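Local structure of endoglucanase (Humicola insolens, 1DYS) at residues Asp90-Ala95 and Ile141-Thr146; Pro158-Ile163 and Leu204-Asn209; Ser217-Asn222 and Pro241-Tyr246. The protein hydrolyses internal beta-1,4-glucosidic linkages of cellulose as a family 6 endoglucanase, contributing to the recycling of plant biomass. All blocks are in the same frame, centred on the assembly; numbering follows the deposited sequence.

How the interactions relate
The three contacts follow one another along the chain and sample three kinds of junction in a distorted parallel alpha/beta barrel: loop to helix, helix to helix, and strand end to helix. Interaction 1 sets the loop after strand 79-85 against helix 140-146; interaction 2 joins helices 150-169 and 190-207; interaction 3 ties the end of strand 215-218 to the start of helix 243-255. The centres of interactions 1 and 2 lie about 16 Å apart, and these two touch, with Met144 CE 3.7 Å from Ile163 CD1. Interaction 3 stands apart, its centre about 18 Å from that of interaction 1 and about 24 Å from that of interaction 2. Interactions 1 and 3 include residues that probably act in catalysis (Asp92) or substrate binding (Asn222), whereas interaction 2 is peripheral packing.

Interaction 1: Asp90-Ala95 and Ile141-Thr146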
loop_
_atom_site.group_PDB
_atom_site.type_symbol
_atom_site.label_atom_id
_atom_site.label_comp_id
_atom_site.label_asym_id
_atom_site.label_seq_id
_atom_site.Cartn_x
_atom_site.Cartn_y
_atom_site.Cartn_z
ATOM N N ASP A 90 5.095 -13.003 -1.287
ATOM C CA ASP A 90 4.511 -13.076 -2.617
ATOM C C ASP A 90 2.986 -13.210 -2.554
ATOM O O ASP A 90 2.329 -13.942 -3.322
ATOM C CB ASP A 90 5.087 -14.250 -3.429
ATOM C CG ASP A 90 6.521 -13.975 -3.861
ATOM O OD1 ASP A 90 7.069 -12.933 -3.430
ATOM O OD2 ASP A 90 7.082 -14.812 -4.611
ATOM N N ARG A 91 2.434 -12.514 -1.576
ATOM C CA ARG A 91 1.007 -12.426 -1.287
ATOM C C ARG A 91 0.168 -12.163 -2.525
ATOM O O ARG A 91 0.584 -11.416 -3.411
ATOM C CB ARG A 91 0.814 -11.225 -0.336
ATOM C CG ARG A 91 -0.411 -11.361 0.573
ATOM C CD ARG A 91 -0.358 -10.353 1.713
ATOM N NE ARG A 91 -0.585 -8.969 1.230
ATOM C CZ ARG A 91 -0.625 -7.959 2.098
ATOM N NH1 ARG A 91 -0.480 -8.055 3.421
ATOM N NH2 ARG A 91 -0.816 -6.725 1.560
ATOM N N ASP A 92 -0.979 -12.885 -2.646
ATOM C CA ASP A 92 -1.849 -12.737 -3.805
ATOM C C ASP A 92 -1.064 -12.918 -5.106
ATOM O O ASP A 92 -1.092 -12.098 -6.016
ATOM C CB ASP A 92 -2.539 -11.372 -3.823
ATOM C CG ASP A 92 -3.433 -11.190 -2.610
ATOM O OD1 ASP A 92 -4.439 -11.936 -2.568
ATOM O OD2 ASP A 92 -3.193 -10.368 -1.693
ATOM N N CYS A 93 -0.460 -14.124 -5.225
ATOM C CA CYS A 93 0.506 -14.303 -6.319
ATOM C C CYS A 93 -0.076 -14.151 -7.697
ATOM O O CYS A 93 0.598 -13.835 -8.698
ATOM C CB CYS A 93 1.254 -15.637 -6.146
ATOM S SG CYS A 93 0.221 -17.097 -6.365
ATOM N N SER A 94 -1.382 -14.405 -7.897
ATOM C CA SER A 94 -1.989 -14.343 -9.215
ATOM C C SER A 94 -1.896 -12.978 -9.860
ATOM O O SER A 94 -1.930 -12.949 -11.101
ATOM C CB SER A 94 -3.430 -14.843 -9.219
ATOM O OG SER A 94 -3.462 -16.255 -9.009
ATOM N N ALA A 95 -1.629 -11.901 -9.121
ATOM C CA ALA A 95 -1.463 -10.586 -9.707
ATOM C C ALA A 95 -0.025 -10.380 -10.181
ATOM O O ALA A 95 0.230 -9.418 -10.903
ATOM C CB ALA A 95 -1.895 -9.556 -8.682
ATOM N N ILE A 141 -4.879 -20.061 -0.284
ATOM C CA ILE A 141 -5.231 -21.375 -0.902
ATOM C C ILE A 141 -5.865 -21.249 -2.252
ATOM O O ILE A 141 -5.593 -22.040 -3.177
ATOM C CB ILE A 141 -6.072 -22.133 0.122
ATOM C CG1 ILE A 141 -5.143 -22.533 1.275
ATOM C CG2 ILE A 141 -6.711 -23.389 -0.484
ATOM C CD1 ILE A 141 -5.897 -23.180 2.413
ATOM N N GLY A 142 -6.680 -20.222 -2.499
ATOM C CA GLY A 142 -7.258 -19.977 -3.819
ATOM C C GLY A 142 -6.133 -19.843 -4.847
ATOM O O GLY A 142 -6.146 -20.494 -5.884
ATOM N N ASN A 143 -5.159 -18.993 -4.557
ATOM C CA ASN A 143 -4.024 -18.754 -5.449
ATOM C C ASN A 143 -3.200 -20.022 -5.644
ATOM O O ASN A 143 -2.636 -20.220 -6.734
ATOM C CB ASN A 143 -3.235 -17.586 -4.863
ATOM C CG ASN A 143 -3.753 -16.202 -5.181
ATOM O OD1 ASN A 143 -3.533 -15.740 -6.294
ATOM N ND2 ASN A 143 -4.398 -15.585 -4.202
ATOM N N MET A 144 -3.115 -20.890 -4.641
ATOM C CA MET A 144 -2.410 -22.154 -4.757
ATOM C C MET A 144 -3.139 -23.172 -5.635
ATOM O O MET A 144 -2.458 -23.826 -6.450
ATOM C CB MET A 144 -2.218 -22.803 -3.390
ATOM C CG MET A 144 -0.829 -22.728 -2.793
ATOM S SD MET A 144 -0.993 -22.931 -1.012
ATOM C CE MET A 144 -0.947 -21.225 -0.471
ATOM N N VAL A 145 -4.449 -23.292 -5.536
ATOM C CA VAL A 145 -5.237 -24.210 -6.350
ATOM C C VAL A 145 -5.379 -23.832 -7.812
ATOM O O VAL A 145 -5.401 -24.678 -8.717
ATOM C CB VAL A 145 -6.685 -24.340 -5.801
ATOM C CG1 VAL A 145 -7.649 -24.981 -6.796
ATOM C CG2 VAL A 145 -6.713 -25.107 -4.495
ATOM N N THR A 146 -5.655 -22.573 -8.099
ATOM C CA THR A 146 -5.921 -22.155 -9.473
ATOM C C THR A 146 -4.789 -21.338 -10.062
ATOM O O THR A 146 -4.841 -20.926 -11.221
ATOM C CB THR A 146 -7.254 -21.383 -9.492
ATOM O OG1 THR A 146 -7.084 -20.226 -8.651
ATOM C CG2 THR A 146 -8.394 -22.227 -8.943
HETATM O O HOH W 1 -5.653 -12.942 -4.782
HETATM O O HOH W 2 -5.694 -17.834 -9.980
#
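Asn143 of helix 140-146 meets Ser94 in the 3-10 turn of a loop that follows a strand of the distorted alpha/beta barrel of family 6 glycoside hydrolases. Asn143 CG lies beside its own backbone N, anti to the carbonyl carbon (chi1 -82°), which carries the amide to the loop. One oxygen does most of the work: Asn143 OD1 accepts from Ser94 N at 3.0 Å, the donor standing 38° out of the carbonyl plane. Ser94 OG approaches that oxygen from the opposite face at 2.8 Å, though this serine has two conformers and the second bond belongs to one of them. The amide nitrogen turns to the catalytic side. Asn143 ND2 donates to Asp139 O; it also donates to a water, whose oxygen lies 3.0 Å from ND2 and which in turn donates to OD1 of Asp92, probably a catalytic proton donor. Asp92 OD2 is held by Ser99 and Tyr86. With an alanine here, Ser94 N would probably be left without its acceptor, and the water beside Asp92 would lose a partner. Further out, Trp186 packs on Asn143 and also bonds to Thr146 OG1. Cys93 is anchored by its disulfide to Cys152 on helix 150-169, and its SG rests 3.8 Å from Asn143 CB.

Interaction 2: Pro158-Ile163 and Leu204-Asn209; sequences PQQEAI and LQKAGN
The carboxamide of Gln160 is approached by Lys206 at its oxygen end, from a direction tilted out of the amide plane and not over the middle of a face. Lys206 CE comes to 3.1 Å from Gln160 OE1, while the nitrogen at the other end of the amide, NE2, is hydrogen-bonded to Glu199 on helix 190-207. That bond would hold the amide in its orientation and present the oxygen to the lysine. The ammonium does not close a bond: Lys206 NZ stays 4.1 Å from Gln160 OE1, because the chain bends at its last torsion (chi4 -58°). What meets the glutamine is therefore the methylene portion of the lysine, and Lys206 CD also lies 4.0 Å from Gln160 CB. Next to it, Glu161 turns its carboxylate to a salt bridge with Lys113 of helix 108-126. On the other side of the contact the helix ends at Ala207, and Gly208 takes a positive phi, at which a CB would be jammed against the carbonyl O of Ala207. The whole is peripheral packing between helices 150-169 and 190-207, two outer helices of the alpha/beta barrel, with strand 175-180 and the short helix 184-187 between them in the chain.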
loop_
_atom_site.group_PDB
_atom_site.type_symbol
_atom_site.label_atom_id
_atom_site.label_comp_id
_atom_site.label_asym_id
_atom_site.label_seq_id
_atom_site.Cartn_x
_atom_site.Cartn_y
_atom_site.Cartn_z
ATOM N N PRO A 158 7.315 -22.647 -0.996
ATOM C CA PRO A 158 7.604 -21.791 0.134
ATOM C C PRO A 158 6.318 -21.263 0.765
ATOM O O PRO A 158 6.231 -21.099 2.002
ATOM C CB PRO A 158 8.470 -20.637 -0.426
ATOM C CG PRO A 158 9.092 -21.310 -1.646
ATOM C CD PRO A 158 7.978 -22.186 -2.218
ATOM N N GLN A 159 5.285 -21.017 -0.029
ATOM C CA GLN A 159 4.060 -20.476 0.611
ATOM C C GLN A 159 3.393 -21.536 1.469
ATOM O O GLN A 159 2.885 -21.252 2.568
ATOM C CB GLN A 159 3.109 -19.841 -0.392
ATOM C CG GLN A 159 3.573 -18.508 -0.955
ATOM C CD GLN A 159 2.534 -17.963 -1.925
ATOM O OE1 GLN A 159 1.742 -18.694 -2.492
ATOM N NE2 GLN A 159 2.531 -16.655 -2.107
ATOM N N GLN A 160 3.440 -22.796 1.044
ATOM C CA GLN A 160 2.880 -23.880 1.856
ATOM C C GLN A 160 3.656 -24.013 3.150
ATOM O O GLN A 160 3.110 -24.167 4.246
ATOM C CB GLN A 160 2.856 -25.212 1.125
ATOM C CG GLN A 160 1.922 -25.261 -0.087
ATOM C CD GLN A 160 2.039 -26.599 -0.798
ATOM O OE1 GLN A 160 2.968 -27.368 -0.544
ATOM N NE2 GLN A 160 1.144 -26.928 -1.714
ATOM N N GLU A 161 4.995 -23.902 3.055
ATOM C CA GLU A 161 5.839 -23.934 4.234
ATOM C C GLU A 161 5.549 -22.739 5.149
ATOM O O GLU A 161 5.499 -22.890 6.371
ATOM C CB GLU A 161 7.327 -23.938 3.842
ATOM C CG GLU A 161 8.240 -23.864 5.060
ATOM C CD GLU A 161 9.710 -24.034 4.721
ATOM O OE1 GLU A 161 10.010 -24.496 3.599
ATOM O OE2 GLU A 161 10.570 -23.725 5.575
ATOM N N ALA A 162 5.311 -21.556 4.559
ATOM C CA ALA A 162 4.992 -20.395 5.377
ATOM C C ALA A 162 3.705 -20.575 6.181
ATOM O O ALA A 162 3.663 -20.243 7.370
ATOM C CB ALA A 162 4.820 -19.124 4.545
ATOM N N ILE A 163 2.666 -21.059 5.511
ATOM C CA ILE A 163 1.372 -21.206 6.202
ATOM C C ILE A 163 1.450 -22.305 7.268
ATOM O O ILE A 163 0.994 -22.193 8.424
ATOM C CB ILE A 163 0.264 -21.469 5.189
ATOM C CG1 ILE A 163 0.083 -20.300 4.206
ATOM C CG2 ILE A 163 -1.031 -21.673 5.988
ATOM C CD1 ILE A 163 -1.024 -20.511 3.179
ATOM N N LEU A 204 -1.492 -28.878 6.227
ATOM C CA LEU A 204 -1.553 -29.393 7.592
ATOM C C LEU A 204 -0.437 -30.400 7.858
ATOM O O LEU A 204 0.155 -30.418 8.951
ATOM C CB LEU A 204 -2.933 -30.010 7.853
ATOM C CG LEU A 204 -4.034 -28.948 8.060
ATOM C CD1 LEU A 204 -5.387 -29.600 8.245
ATOM C CD2 LEU A 204 -3.709 -28.109 9.285
ATOM N N GLN A 205 -0.101 -31.220 6.855
ATOM C CA GLN A 205 1.036 -32.134 7.043
ATOM C C GLN A 205 2.307 -31.350 7.365
ATOM O O GLN A 205 3.043 -31.728 8.276
ATOM C CB GLN A 205 1.301 -32.985 5.815
ATOM C CG GLN A 205 0.153 -33.882 5.386
ATOM C CD GLN A 205 0.501 -34.608 4.095
ATOM O OE1 GLN A 205 -0.273 -34.653 3.135
ATOM N NE2 GLN A 205 1.700 -35.182 4.070
ATOM N N LYS A 206 2.568 -30.262 6.640
ATOM C CA LYS A 206 3.721 -29.409 6.868
ATOM C C LYS A 206 3.705 -28.696 8.203
ATOM O O LYS A 206 4.786 -28.544 8.805
ATOM C CB LYS A 206 3.856 -28.381 5.729
ATOM C CG LYS A 206 3.804 -29.081 4.387
ATOM C CD LYS A 206 4.408 -28.266 3.267
ATOM C CE LYS A 206 4.081 -28.893 1.916
ATOM N NZ LYS A 206 4.586 -30.298 1.831
ATOM N N ALA A 207 2.554 -28.383 8.773
ATOM C CA ALA A 207 2.457 -27.780 10.099
ATOM C C ALA A 207 2.777 -28.848 11.155
ATOM O O ALA A 207 3.202 -28.516 12.253
ATOM C CB ALA A 207 1.090 -27.178 10.404
ATOM N N GLY A 208 2.578 -30.107 10.751
ATOM C CA GLY A 208 3.022 -31.187 11.637
ATOM C C GLY A 208 1.901 -32.146 11.963
ATOM O O GLY A 208 0.757 -31.951 11.570
ATOM N N ASN A 209 2.251 -33.186 12.715
ATOM C CA ASN A 209 1.283 -34.172 13.143
ATOM C C ASN A 209 0.356 -33.637 14.228
ATOM O O ASN A 209 -0.857 -33.800 14.052
ATOM C CB ASN A 209 1.937 -35.456 13.654
ATOM C CG ASN A 209 2.724 -36.270 12.661
ATOM O OD1 ASN A 209 3.188 -37.365 13.017
ATOM N ND2 ASN A 209 2.923 -35.789 11.440
#

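Interaction 3: Ser217-Asn222 and Pro241-Tyr246; sequences SSNVSN and PDESRY
Glu243 sets its CG beside its own backbone N, anti to the carbonyl carbon (chi1 -63°), and then bends at the next torsion (chi2 -71°), carrying its carboxylate back to Ser218 and Asn219. Ser218 OG, placed between its backbone N and carbonyl carbon, donates to Glu243 OE1 at 2.8 Å, meeting it almost head-on along the C-O bond; the serine has two conformers, and the bond is that of one. The amide of Asn219 stacks on the carboxylate, the two planes 23° apart, with Asn219 OD1 3.9 Å from Glu243 CD. Both flat groups are tied down beyond the contact: Glu243 OE2 accepts from Gly184 N and Asn224 ND2, while the Asn219 amide pairs with Asn224 N and Asp266 O. The carboxylate is thus buried but well supplied with donors, and its place in the first turn of helix 243-255 would probably favour a negative charge.

Tyr246, one turn along, offers the edge of its ring, with CE2 3.9 Å from Ser218 CB, and sends its hydroxyl to Val181 O. The helix start is fixed by Asp242 as N-cap. Its OD1 accepts from Arg245 N at 2.9 Å and, from the opposite face, from Arg245 NE of a side-on salt bridge. Arg245 NH2 completes that bridge, 3.1 Å from Asp242 OD2, and Pro241 CG covers one guanidinium face, 3.4 Å above the plane.

Across the contact, Asn219 also opens a type II turn ending at Asn222, which probably binds substrate. Strand 215-218, helix 243-255 and strand 262-266, parallel to the first, form a beta-alpha-beta crossover of the barrel, fastened here where strand 215-218 gives way to the loop that carries Asn222.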
loop_
_atom_site.group_PDB
_atom_site.type_symbol
_atom_site.label_atom_id
_atom_site.label_comp_id
_atom_site.label_asym_id
_atom_site.label_seq_id
_atom_site.Cartn_x
_atom_site.Cartn_y
_atom_site.Cartn_z
ATOM N N SER A 217 -12.202 -20.091 6.768
ATOM C CA SER A 217 -12.999 -18.866 6.644
ATOM C C SER A 217 -13.348 -18.712 5.166
ATOM O O SER A 217 -12.621 -19.233 4.317
ATOM C CB SER A 217 -12.256 -17.632 7.167
ATOM O OG SER A 217 -10.978 -17.449 6.528
ATOM N N SER A 218 -14.441 -18.003 4.876
ATOM C CA SER A 218 -14.808 -17.780 3.471
ATOM C C SER A 218 -15.571 -16.472 3.338
ATOM O O SER A 218 -16.077 -15.914 4.315
ATOM C CB SER A 218 -15.615 -18.957 2.937
ATOM O OG SER A 218 -16.922 -18.924 3.498
ATOM N N ASN A 219 -15.598 -15.992 2.089
ATOM C CA ASN A 219 -16.260 -14.754 1.714
ATOM C C ASN A 219 -15.545 -13.527 2.274
ATOM O O ASN A 219 -16.180 -12.435 2.255
ATOM C CB ASN A 219 -17.741 -14.726 2.149
ATOM C CG ASN A 219 -18.647 -13.926 1.212
ATOM O OD1 ASN A 219 -18.464 -14.100 0.007
ATOM N ND2 ASN A 219 -19.551 -13.150 1.807
ATOM N N VAL A 220 -14.327 -13.667 2.801
ATOM C CA VAL A 220 -13.645 -12.499 3.369
ATOM C C VAL A 220 -13.370 -11.519 2.237
ATOM O O VAL A 220 -12.830 -11.800 1.181
ATOM C CB VAL A 220 -12.337 -12.884 4.081
ATOM C CG1 VAL A 220 -11.646 -11.584 4.521
ATOM C CG2 VAL A 220 -12.663 -13.832 5.228
ATOM N N SER A 221 -13.837 -10.287 2.423
ATOM C CA SER A 221 -13.801 -9.208 1.474
ATOM C C SER A 221 -14.697 -9.426 0.269
ATOM O O SER A 221 -14.597 -8.578 -0.609
ATOM C CB SER A 221 -12.392 -8.884 0.951
ATOM O OG SER A 221 -11.489 -8.865 2.072
ATOM N N ASN A 222 -15.518 -10.461 0.276
ATOM C CA ASN A 222 -16.380 -10.727 -0.867
ATOM C C ASN A 222 -17.794 -10.301 -0.448
ATOM O O ASN A 222 -17.985 -9.558 0.492
ATOM C CB ASN A 222 -16.286 -12.135 -1.446
ATOM C CG ASN A 222 -16.393 -12.117 -2.945
ATOM O OD1 ASN A 222 -17.490 -11.947 -3.472
ATOM N ND2 ASN A 222 -15.276 -12.272 -3.671
ATOM N N PRO A 241 -23.665 -22.172 -4.539
ATOM C CA PRO A 241 -24.236 -20.898 -4.909
ATOM C C PRO A 241 -24.496 -19.903 -3.810
ATOM O O PRO A 241 -24.857 -18.763 -4.111
ATOM C CB PRO A 241 -25.526 -21.226 -5.708
ATOM C CG PRO A 241 -25.959 -22.412 -4.868
ATOM C CD PRO A 241 -24.714 -23.212 -4.569
ATOM N N ASP A 242 -24.264 -20.289 -2.564
ATOM C CA ASP A 242 -24.261 -19.359 -1.441
ATOM C C ASP A 242 -23.209 -19.907 -0.483
ATOM O O ASP A 242 -22.689 -21.021 -0.740
ATOM C CB ASP A 242 -25.617 -19.072 -0.848
ATOM C CG ASP A 242 -26.345 -20.274 -0.321
ATOM O OD1 ASP A 242 -25.681 -21.309 -0.127
ATOM O OD2 ASP A 242 -27.576 -20.179 -0.113
ATOM N N GLU A 243 -22.796 -19.084 0.476
ATOM C CA GLU A 243 -21.713 -19.475 1.371
ATOM C C GLU A 243 -22.097 -20.584 2.320
ATOM O O GLU A 243 -21.244 -21.384 2.711
ATOM C CB GLU A 243 -21.150 -18.220 2.035
ATOM C CG GLU A 243 -20.541 -17.301 0.961
ATOM C CD GLU A 243 -19.251 -17.896 0.400
ATOM O OE1 GLU A 243 -18.341 -18.083 1.233
ATOM O OE2 GLU A 243 -19.173 -18.222 -0.787
ATOM N N SER A 244 -23.380 -20.647 2.698
ATOM C CA SER A 244 -23.836 -21.746 3.545
ATOM C C SER A 244 -23.641 -23.045 2.769
ATOM O O SER A 244 -23.129 -23.990 3.375
ATOM C CB SER A 244 -25.302 -21.582 3.933
ATOM O OG SER A 244 -25.681 -22.720 4.718
ATOM N N ARG A 245 -23.989 -23.115 1.478
ATOM C CA ARG A 245 -23.786 -24.373 0.760
ATOM C C ARG A 245 -22.312 -24.599 0.451
ATOM O O ARG A 245 -21.810 -25.721 0.445
ATOM C CB ARG A 245 -24.656 -24.519 -0.477
ATOM C CG ARG A 245 -26.107 -24.806 -0.016
ATOM C CD ARG A 245 -27.004 -24.670 -1.237
ATOM N NE ARG A 245 -27.436 -23.271 -1.405
ATOM C CZ ARG A 245 -28.260 -22.934 -2.398
ATOM N NH1 ARG A 245 -28.643 -23.891 -3.250
ATOM N NH2 ARG A 245 -28.679 -21.691 -2.542
ATOM N N TYR A 246 -21.547 -23.505 0.291
ATOM C CA TYR A 246 -20.097 -23.706 0.069
ATOM C C TYR A 246 -19.476 -24.379 1.291
ATOM O O TYR A 246 -18.730 -25.346 1.112
ATOM C CB TYR A 246 -19.425 -22.364 -0.224
ATOM C CG TYR A 246 -17.917 -22.449 -0.402
ATOM C CD1 TYR A 246 -17.321 -23.359 -1.248
ATOM C CD2 TYR A 246 -17.088 -21.563 0.272
ATOM C CE1 TYR A 246 -15.943 -23.442 -1.408
ATOM C CE2 TYR A 246 -15.715 -21.618 0.132
ATOM C CZ TYR A 246 -15.150 -22.547 -0.725
ATOM O OH TYR A 246 -13.785 -22.643 -0.848
#